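Local atomic coordinates of hypothetical protein RPA3614 (Rhodopseudomonas palustris, PDB entry 2HHG), a protein that is of uncharacterised function but carries a rhodanese-like domain, consistent with a thiosulfate-cyanide sulfurtransferase activity. Residues V40-I45 and G55-S60; K88-C93 and A115-G120. All blocks are in the same frame, centred on the assembly; numbering follows the deposited sequence.

Interaction 1 (V40-I45 and G55-S60); sequences VVIVDI and GKIPGS
I42 and D44, on strand 40-44, meet I57, S60 and K56 in a buried contact of side chains and backbone, bridged by two waters, between the strand and the loop from helix 48-54 to strand 61-62. No direct hydrogen bond crosses it. The tightest approach is a CA-H...O contact, S60 CA lying 3.3 Å from I42 O, while I42 CD1 rests 4.3 Å from I57 CG2. A type II beta turn from I57 to S60, with G59 at positive phi, precedes the edge strand of the parallel sheet of this rhodanese-like domain. I57 O takes the S60 backbone N and S60 OG, the hydroxyl at 2.8 Å in the carbonyl plane, where a chi1 of 62° sets it between the backbone N and the carbonyl carbon. Replacing S60 by an alanine is likely to cost I57 O one donor, the Y92 hydroxyl a partner and a water its link from OG to D44 OD2. That carboxylate oxygen also lies 3.8 Å from K56 CB, the D44 and K56 side chains crossing at about a right angle, and its salt bridge goes to R46. A second water joins I42 N, at 2.9 Å, to G59 O.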
loop_
_atom_site.group_PDB
_atom_site.type_symbol
_atom_site.label_atom_id
_atom_site.label_comp_id
_atom_site.label_asym_id
_atom_site.label_seq_id
_atom_site.Cartn_x
_atom_site.Cartn_y
_atom_site.Cartn_z
ATOM N N VAL A 40 7.821 -11.530 0.895
ATOM C CA VAL A 40 7.099 -10.297 0.582
ATOM C C VAL A 40 5.615 -10.534 0.846
ATOM O O VAL A 40 5.093 -11.619 0.570
ATOM C CB VAL A 40 7.325 -9.852 -0.901
ATOM C CG1 VAL A 40 6.399 -8.697 -1.290
ATOM C CG2 VAL A 40 8.784 -9.458 -1.140
ATOM N N VAL A 41 4.957 -9.525 1.414
ATOM C CA VAL A 41 3.506 -9.498 1.515
ATOM C C VAL A 41 3.043 -8.273 0.738
ATOM O O VAL A 41 3.452 -7.142 1.044
ATOM C CB VAL A 41 3.022 -9.409 2.983
ATOM C CG1 VAL A 41 1.498 -9.312 3.042
ATOM C CG2 VAL A 41 3.513 -10.599 3.793
ATOM N N ILE A 42 2.214 -8.503 -0.277
ATOM C CA ILE A 42 1.642 -7.419 -1.062
ATOM C C ILE A 42 0.279 -7.096 -0.469
ATOM O O ILE A 42 -0.584 -7.961 -0.389
ATOM C CB ILE A 42 1.558 -7.781 -2.563
ATOM C CG1 ILE A 42 2.963 -8.100 -3.113
ATOM C CG2 ILE A 42 0.927 -6.645 -3.348
ATOM C CD1 ILE A 42 3.000 -8.602 -4.552
ATOM N N VAL A 43 0.120 -5.850 -0.037
ATOM C CA VAL A 43 -1.058 -5.409 0.705
ATOM C C VAL A 43 -1.883 -4.444 -0.141
ATOM O O VAL A 43 -1.414 -3.367 -0.496
ATOM C CB VAL A 43 -0.670 -4.724 2.038
ATOM C CG1 VAL A 43 -1.914 -4.295 2.803
ATOM C CG2 VAL A 43 0.197 -5.659 2.892
ATOM N N ASP A 44 -3.106 -4.855 -0.464
ATOM C CA ASP A 44 -4.056 -4.043 -1.215
ATOM C C ASP A 44 -4.858 -3.206 -0.231
ATOM O O ASP A 44 -5.592 -3.752 0.580
ATOM C CB ASP A 44 -4.989 -4.998 -1.963
ATOM C CG ASP A 44 -5.899 -4.311 -2.971
ATOM O OD1 ASP A 44 -6.151 -3.094 -2.885
ATOM O OD2 ASP A 44 -6.389 -5.047 -3.860
ATOM N N ILE A 45 -4.720 -1.888 -0.308
ATOM C CA ILE A 45 -5.381 -1.009 0.654
ATOM C C ILE A 45 -6.646 -0.340 0.108
ATOM O O ILE A 45 -7.227 0.529 0.771
ATOM C CB ILE A 45 -4.412 0.041 1.224
ATOM C CG1 ILE A 45 -4.020 1.065 0.149
ATOM C CG2 ILE A 45 -3.207 -0.648 1.861
ATOM C CD1 ILE A 45 -3.144 2.187 0.646
ATOM N N GLY A 55 -10.474 -5.742 -10.195
ATOM C CA GLY A 55 -9.642 -6.900 -9.881
ATOM C C GLY A 55 -8.501 -6.522 -8.952
ATOM O O GLY A 55 -8.451 -5.395 -8.440
ATOM N N LYS A 56 -7.577 -7.459 -8.747
ATOM C CA LYS A 56 -6.505 -7.300 -7.770
ATOM C C LYS A 56 -5.238 -8.050 -8.179
ATOM O O LYS A 56 -5.240 -8.874 -9.111
ATOM C CB LYS A 56 -6.976 -7.797 -6.399
ATOM C CG LYS A 56 -7.279 -9.289 -6.341
ATOM C CD LYS A 56 -7.796 -9.669 -4.973
ATOM C CE LYS A 56 -8.344 -11.080 -4.975
ATOM N NZ LYS A 56 -8.837 -11.478 -3.632
ATOM N N ILE A 57 -4.152 -7.770 -7.473
ATOM C CA ILE A 57 -2.915 -8.507 -7.652
ATOM C C ILE A 57 -3.089 -9.883 -6.998
ATOM O O ILE A 57 -3.468 -9.967 -5.832
ATOM C CB ILE A 57 -1.733 -7.727 -7.048
ATOM C CG1 ILE A 57 -1.527 -6.425 -7.833
ATOM C CG2 ILE A 57 -0.474 -8.573 -7.055
ATOM C CD1 ILE A 57 -0.445 -5.506 -7.281
ATOM N N PRO A 58 -2.858 -10.971 -7.757
ATOM C CA PRO A 58 -3.054 -12.303 -7.192
ATOM C C PRO A 58 -2.247 -12.530 -5.925
ATOM O O PRO A 58 -1.072 -12.171 -5.848
ATOM C CB PRO A 58 -2.587 -13.234 -8.320
ATOM C CG PRO A 58 -2.792 -12.443 -9.564
ATOM C CD PRO A 58 -2.449 -11.037 -9.172
ATOM N N GLY A 59 -2.901 -13.100 -4.924
ATOM C CA GLY A 59 -2.229 -13.436 -3.684
ATOM C C GLY A 59 -2.058 -12.262 -2.734
ATOM O O GLY A 59 -1.479 -12.422 -1.662
ATOM N N SER A 60 -2.553 -11.083 -3.112
ATOM C CA SER A 60 -2.456 -9.916 -2.233
ATOM C C SER A 60 -3.362 -10.056 -1.013
ATOM O O SER A 60 -4.368 -10.766 -1.047
ATOM C CB SER A 60 -2.772 -8.629 -2.994
ATOM O OG SER A 60 -4.093 -8.645 -3.482
HETATM O O HOH W 1 1.321 -11.124 -1.142
HETATM O O HOH W 2 -6.888 -7.565 -2.583
#

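Interaction 2 (K88-C93 and A115-G120)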
loop_
_atom_site.group_PDB
_atom_site.type_symbol
_atom_site.label_atom_id
_atom_site.label_comp_id
_atom_site.label_asym_id
_atom_site.label_seq_id
_atom_site.Cartn_x
_atom_site.Cartn_y
_atom_site.Cartn_z
ATOM N N LYS A 88 9.088 -8.133 3.690
ATOM C CA LYS A 88 8.883 -6.803 3.133
ATOM C C LYS A 88 7.403 -6.620 2.780
ATOM O O LYS A 88 6.801 -7.478 2.134
ATOM C CB LYS A 88 9.768 -6.573 1.898
ATOM C CG LYS A 88 9.555 -5.198 1.251
ATOM C CD LYS A 88 10.557 -4.872 0.144
ATOM C CE LYS A 88 11.855 -4.315 0.714
ATOM N NZ LYS A 88 12.737 -3.722 -0.331
ATOM N N PHE A 89 6.834 -5.496 3.207
ATOM C CA PHE A 89 5.428 -5.180 2.957
ATOM C C PHE A 89 5.321 -4.149 1.858
ATOM O O PHE A 89 5.824 -3.032 1.991
ATOM C CB PHE A 89 4.743 -4.714 4.242
ATOM C CG PHE A 89 4.605 -5.804 5.249
ATOM C CD1 PHE A 89 3.443 -6.555 5.327
ATOM C CD2 PHE A 89 5.668 -6.130 6.088
ATOM C CE1 PHE A 89 3.330 -7.595 6.237
ATOM C CE2 PHE A 89 5.563 -7.166 7.006
ATOM C CZ PHE A 89 4.387 -7.902 7.075
ATOM N N VAL A 90 4.695 -4.553 0.758
ATOM C CA VAL A 90 4.533 -3.719 -0.415
ATOM C C VAL A 90 3.062 -3.328 -0.519
ATOM O O VAL A 90 2.210 -4.173 -0.797
ATOM C CB VAL A 90 4.987 -4.471 -1.684
ATOM C CG1 VAL A 90 4.744 -3.627 -2.933
ATOM C CG2 VAL A 90 6.443 -4.887 -1.567
ATOM N N PHE A 91 2.767 -2.047 -0.304
ATOM C CA PHE A 91 1.389 -1.559 -0.296
ATOM C C PHE A 91 1.003 -1.059 -1.667
ATOM O O PHE A 91 1.827 -0.482 -2.370
ATOM C CB PHE A 91 1.238 -0.431 0.731
ATOM C CG PHE A 91 1.499 -0.868 2.143
ATOM C CD1 PHE A 91 0.467 -1.366 2.930
ATOM C CD2 PHE A 91 2.784 -0.806 2.684
ATOM C CE1 PHE A 91 0.708 -1.792 4.231
ATOM C CE2 PHE A 91 3.030 -1.228 3.982
ATOM C CZ PHE A 91 1.988 -1.720 4.758
ATOM N N TYR A 92 -0.247 -1.275 -2.056
ATOM C CA TYR A 92 -0.728 -0.678 -3.300
ATOM C C TYR A 92 -2.168 -0.215 -3.215
ATOM O O TYR A 92 -2.975 -0.759 -2.467
ATOM C CB TYR A 92 -0.512 -1.596 -4.511
ATOM C CG TYR A 92 -1.501 -2.726 -4.666
ATOM C CD1 TYR A 92 -2.584 -2.614 -5.534
ATOM C CD2 TYR A 92 -1.329 -3.923 -3.980
ATOM C CE1 TYR A 92 -3.492 -3.661 -5.692
ATOM C CE2 TYR A 92 -2.227 -4.978 -4.140
ATOM C CZ TYR A 92 -3.294 -4.840 -5.004
ATOM O OH TYR A 92 -4.176 -5.888 -5.173
ATOM N N CYS A 93 -2.463 0.814 -3.996
ATOM C CA CYS A 93 -3.807 1.357 -4.097
ATOM C C CYS A 93 -4.119 1.504 -5.587
ATOM O O CYS A 93 -3.486 0.841 -6.411
ATOM C CB CYS A 93 -3.912 2.692 -3.346
ATOM S SG CYS A 93 -2.767 3.988 -3.923
ATOM N N ALA A 115 7.351 -0.714 1.228
ATOM C CA ALA A 115 7.417 -0.050 -0.056
ATOM C C ALA A 115 6.009 0.147 -0.571
ATOM O O ALA A 115 5.051 -0.389 -0.012
ATOM C CB ALA A 115 8.233 -0.876 -1.037
ATOM N N HIS A 116 5.874 0.916 -1.639
ATOM C CA HIS A 116 4.613 0.963 -2.354
ATOM C C HIS A 116 4.877 0.897 -3.854
ATOM O O HIS A 116 6.013 1.081 -4.296
ATOM C CB HIS A 116 3.758 2.168 -1.930
ATOM C CG HIS A 116 4.050 3.428 -2.675
ATOM N ND1 HIS A 116 5.299 4.009 -2.732
ATOM C CD2 HIS A 116 3.226 4.234 -3.380
ATOM C CE1 HIS A 116 5.232 5.112 -3.457
ATOM N NE2 HIS A 116 3.986 5.269 -3.862
ATOM N N ILE A 117 3.835 0.586 -4.621
ATOM C CA ILE A 117 3.973 0.393 -6.060
ATOM C C ILE A 117 3.687 1.692 -6.810
ATOM O O ILE A 117 2.582 2.233 -6.750
ATOM C CB ILE A 117 3.043 -0.733 -6.576
ATOM C CG1 ILE A 117 3.314 -2.045 -5.826
ATOM C CG2 ILE A 117 3.208 -0.921 -8.095
ATOM C CD1 ILE A 117 2.470 -3.237 -6.273
ATOM N N GLU A 118 4.693 2.180 -7.531
ATOM C CA GLU A 118 4.537 3.379 -8.344
ATOM C C GLU A 118 3.345 3.256 -9.290
ATOM O O GLU A 118 3.211 2.268 -10.011
ATOM C CB GLU A 118 5.815 3.655 -9.138
ATOM C CG GLU A 118 5.865 5.046 -9.775
ATOM C CD GLU A 118 7.251 5.424 -10.281
ATOM O OE1 GLU A 118 8.070 4.514 -10.534
ATOM O OE2 GLU A 118 7.517 6.638 -10.432
ATOM N N GLY A 119 2.474 4.259 -9.251
ATOM C CA GLY A 119 1.313 4.323 -10.126
ATOM C C GLY A 119 0.171 3.388 -9.768
ATOM O O GLY A 119 -0.845 3.367 -10.451
ATOM N N GLY A 120 0.332 2.600 -8.708
ATOM C CA GLY A 120 -0.747 1.753 -8.212
ATOM C C GLY A 120 -1.208 0.662 -9.161
ATOM O O GLY A 120 -0.504 0.290 -10.113
HETATM O O HOH W 3 0.479 1.589 -5.207
#
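F89 and F91 bond A115 and I117 where strands 88-92 and 114-117 pair in parallel, a beta-alpha-beta unit with helix 97-109 as its crossover. Three backbone hydrogen bonds join them: A115 N to F89 O, F91 N to A115 O, nearly straight at 171°, and the longer I117 N to F91 O at 3.2 Å. A CA-H...O contact also takes H116 CA to 3.1 Å from F91 O. On the face bearing V90 and A115, V90 CG1, anti to the backbone N (chi1 177°), meets I117 CG1 at 3.6 Å, the side chains crossing at about a right angle, and I117 CD1 lies 3.8 Å from Y92 CB. The Y92 hydroxyl bonds I57 N and S60 OG instead. On the other face F91 and H116 pack on helix 97-109. Past the strands, a type II turn from I117 to G120 brings G120 CA to 3.4 Å from C93 O, where a CB would clash. A phosphate ion, probably from the crystallisation liquor, lies about 4 Å from the C93 side chain, by the loop that in rhodaneses carries the active-site cysteine, and may mark the pocket. One water accepts from C93 N and donates to I117 O at 2.7 Å.

Both contacts are buried and belong to one parallel sheet, their centres about 9 Å apart, with strands 40-44 and 88-92 neighbours in it. Interaction 2 lies nearer the middle of the chain, and all its touching residues are buried; interaction 1 lies farther out, where K56 and S60 are partly exposed. The chemistry follows: direct backbone bonding between strands in 88-93 with 115-120, against waters, a CA-H...O contact and loose side-chain approaches where loop 55-60 meets 40-45. Y92 connects the two, its ring packing on I42 through CD2, 3.6 Å from I42 CG2, and its OH approaching D44 OD2 at 2.7 Å. A probable backbone bond from V43 N to V90 O joins the strands directly.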